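Local structure of carboxysome shell vertex protein CcmL (Gloeobacter violaceus, 4JW0) at residues R7-S12 with K23-Q28. The protein probably forms the pentameric vertices of the carboxysome shell, adding curvature to otherwise flat layers of hexagonal shell proteins. Residues are numbered along the deposited sequence; the frame is centred on the assembly and turned at random.
Sequences RGTVVS and KFLLLQ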
loop_
_atom_site.group_PDB
_atom_site.type_symbol
_atom_site.label_atom_id
_atom_site.label_comp_id
_atom_site.label_asym_id
_atom_site.label_seq_id
_atom_site.Cartn_x
_atom_site.Cartn_y
_atom_site.Cartn_z
ATOM N N ARG A 7 -17.499 -8.132 11.771
ATOM C CA ARG A 7 -17.370 -8.978 12.960
ATOM C C ARG A 7 -17.639 -8.236 14.263
ATOM O O ARG A 7 -17.930 -8.860 15.276
ATOM C CB ARG A 7 -15.978 -9.608 13.022
ATOM C CG ARG A 7 -15.695 -10.604 11.907
ATOM C CD ARG A 7 -16.196 -12.003 12.230
ATOM N NE ARG A 7 -17.651 -12.075 12.381
ATOM C CZ ARG A 7 -18.285 -12.578 13.441
ATOM N NH1 ARG A 7 -17.611 -13.062 14.478
ATOM N NH2 ARG A 7 -19.611 -12.593 13.468
ATOM N N GLY A 8 -17.541 -6.913 14.251
ATOM C CA GLY A 8 -17.752 -6.151 15.467
ATOM C C GLY A 8 -17.366 -4.697 15.338
ATOM O O GLY A 8 -17.244 -4.175 14.235
ATOM N N THR A 9 -17.154 -4.052 16.480
ATOM C CA THR A 9 -16.868 -2.627 16.519
ATOM C C THR A 9 -15.688 -2.352 17.432
ATOM O O THR A 9 -15.392 -3.127 18.344
ATOM C CB THR A 9 -18.073 -1.813 17.026
ATOM O OG1 THR A 9 -18.261 -2.054 18.424
ATOM C CG2 THR A 9 -19.329 -2.193 16.279
ATOM N N VAL A 10 -15.016 -1.240 17.170
ATOM C CA VAL A 10 -13.903 -0.797 17.989
ATOM C C VAL A 10 -14.254 0.576 18.537
ATOM O O VAL A 10 -14.690 1.454 17.787
ATOM C CB VAL A 10 -12.606 -0.716 17.167
ATOM C CG1 VAL A 10 -11.488 -0.092 17.989
ATOM C CG2 VAL A 10 -12.200 -2.104 16.670
ATOM N N VAL A 11 -14.085 0.762 19.844
ATOM C CA VAL A 11 -14.407 2.040 20.472
ATOM C C VAL A 11 -13.173 2.688 21.082
ATOM O O VAL A 11 -12.383 2.034 21.761
ATOM C CB VAL A 11 -15.477 1.887 21.566
ATOM C CG1 VAL A 11 -15.736 3.229 22.240
ATOM C CG2 VAL A 11 -16.756 1.334 20.979
ATOM N N SER A 12 -13.030 3.984 20.829
ATOM C CA SER A 12 -11.896 4.767 21.298
ATOM C C SER A 12 -12.403 6.131 21.759
ATOM O O SER A 12 -12.990 6.873 20.975
ATOM C CB SER A 12 -10.875 4.935 20.163
ATOM O OG SER A 12 -9.853 5.871 20.485
ATOM N N LYS A 23 -17.644 5.837 13.230
ATOM C CA LYS A 23 -17.867 4.484 13.709
ATOM C C LYS A 23 -16.828 3.549 13.103
ATOM O O LYS A 23 -16.604 3.552 11.891
ATOM C CB LYS A 23 -19.274 4.012 13.351
ATOM C CG LYS A 23 -19.639 2.668 13.956
ATOM C CD LYS A 23 -21.070 2.275 13.627
ATOM C CE LYS A 23 -21.400 0.899 14.188
ATOM N NZ LYS A 23 -20.915 0.757 15.587
ATOM N N PHE A 24 -16.189 2.756 13.953
ATOM C CA PHE A 24 -15.140 1.845 13.511
ATOM C C PHE A 24 -15.655 0.418 13.500
ATOM O O PHE A 24 -16.050 -0.108 14.540
ATOM C CB PHE A 24 -13.926 1.924 14.442
ATOM C CG PHE A 24 -13.320 3.297 14.552
ATOM C CD1 PHE A 24 -12.726 3.905 13.454
ATOM C CD2 PHE A 24 -13.316 3.969 15.763
ATOM C CE1 PHE A 24 -12.157 5.158 13.561
ATOM C CE2 PHE A 24 -12.745 5.224 15.874
ATOM C CZ PHE A 24 -12.171 5.820 14.773
ATOM N N LEU A 25 -15.644 -0.216 12.330
ATOM C CA LEU A 25 -16.048 -1.614 12.225
ATOM C C LEU A 25 -14.846 -2.521 12.047
ATOM O O LEU A 25 -13.968 -2.247 11.241
ATOM C CB LEU A 25 -16.992 -1.830 11.039
ATOM C CG LEU A 25 -18.413 -1.290 11.134
ATOM C CD1 LEU A 25 -19.194 -1.714 9.900
ATOM C CD2 LEU A 25 -19.098 -1.765 12.401
ATOM N N LEU A 26 -14.825 -3.612 12.803
ATOM C CA LEU A 26 -13.849 -4.664 12.600
ATOM C C LEU A 26 -14.325 -5.569 11.471
ATOM O O LEU A 26 -15.377 -6.198 11.568
ATOM C CB LEU A 26 -13.670 -5.470 13.884
ATOM C CG LEU A 26 -12.808 -6.723 13.777
ATOM C CD1 LEU A 26 -11.361 -6.334 13.549
ATOM C CD2 LEU A 26 -12.958 -7.573 15.025
ATOM N N LEU A 27 -13.545 -5.622 10.397
ATOM C CA LEU A 27 -13.880 -6.421 9.228
ATOM C C LEU A 27 -12.932 -7.597 9.099
ATOM O O LEU A 27 -11.715 -7.438 9.205
ATOM C CB LEU A 27 -13.772 -5.584 7.947
ATOM C CG LEU A 27 -14.551 -4.271 7.847
ATOM C CD1 LEU A 27 -14.325 -3.655 6.481
ATOM C CD2 LEU A 27 -16.034 -4.497 8.093
ATOM N N GLN A 28 -13.489 -8.776 8.852
ATOM C CA GLN A 28 -12.679 -9.939 8.521
ATOM C C GLN A 28 -12.621 -10.117 7.013
ATOM O O GLN A 28 -13.650 -10.111 6.342
ATOM C CB GLN A 28 -13.257 -11.201 9.163
ATOM C CG GLN A 28 -12.495 -12.456 8.802
ATOM C CD GLN A 28 -13.000 -13.681 9.547
ATOM O OE1 GLN A 28 -14.157 -13.742 9.957
ATOM N NE2 GLN A 28 -12.129 -14.658 9.723
HETATM O O HOH W 1 -16.900 2.789 16.755
#
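Backbone hydrogen bonds tie Arg7, Gly8 and Val10 to Leu26 and Phe24 across two neighbouring antiparallel strands. Arg7 N reaches Leu26 O at 2.9 Å, nearly in line with the carbonyl, whereas Leu26 N approaches Gly8 O at 2.9 Å from well above the carbonyl plane. Arg7 and Gly8 thus both face Leu26, a classic beta bulge; Gly8, with phi/psi of 170/-161°, takes a backbone shape that glycine adopts easily. Val10 N donates to Phe24 O (3.0 Å), while a water donates to Val10 O and accepts from Phe24 N.

These strands, 2-11 and 24-30, are neighbours in the antiparallel sheet of the OB fold. Residues 8-11 also pair with a strand of the second subunit, which carries the sheet across the pentamer interface.

On one face, Val10 CB lies 4.0 Å from Phe24 CB, and the Phe24 ring turns its edge to Val10 O. Apolar Val10, Phe24 and Leu26 suit this buried face, where Phe24 packs on Val42 and Leu26 on Tyr40. On the other, Thr9 CG2 meets Leu25 CD2 at 3.9 Å. The extended Lys23 chain brings its amine NZ within 3.4 Å of the same methyl, a van der Waals contact. Beta-branched Thr9 suits a strand: chi1 of 71° sets CG2 anti to the carbonyl carbon, facing these neighbours, and OG1 between backbone N and carbonyl carbon, hydrogen-bonded to Ser86 OG of the second subunit.

Among the polar side chains, Arg7 and Gln28 run alongside each other, with Arg7 CG 3.7 Å from Gln28 CB. The guanidinium forms salt bridges with Asp52 and with Asp88 of the second subunit; Gln28 OE1 accepts from Arg5.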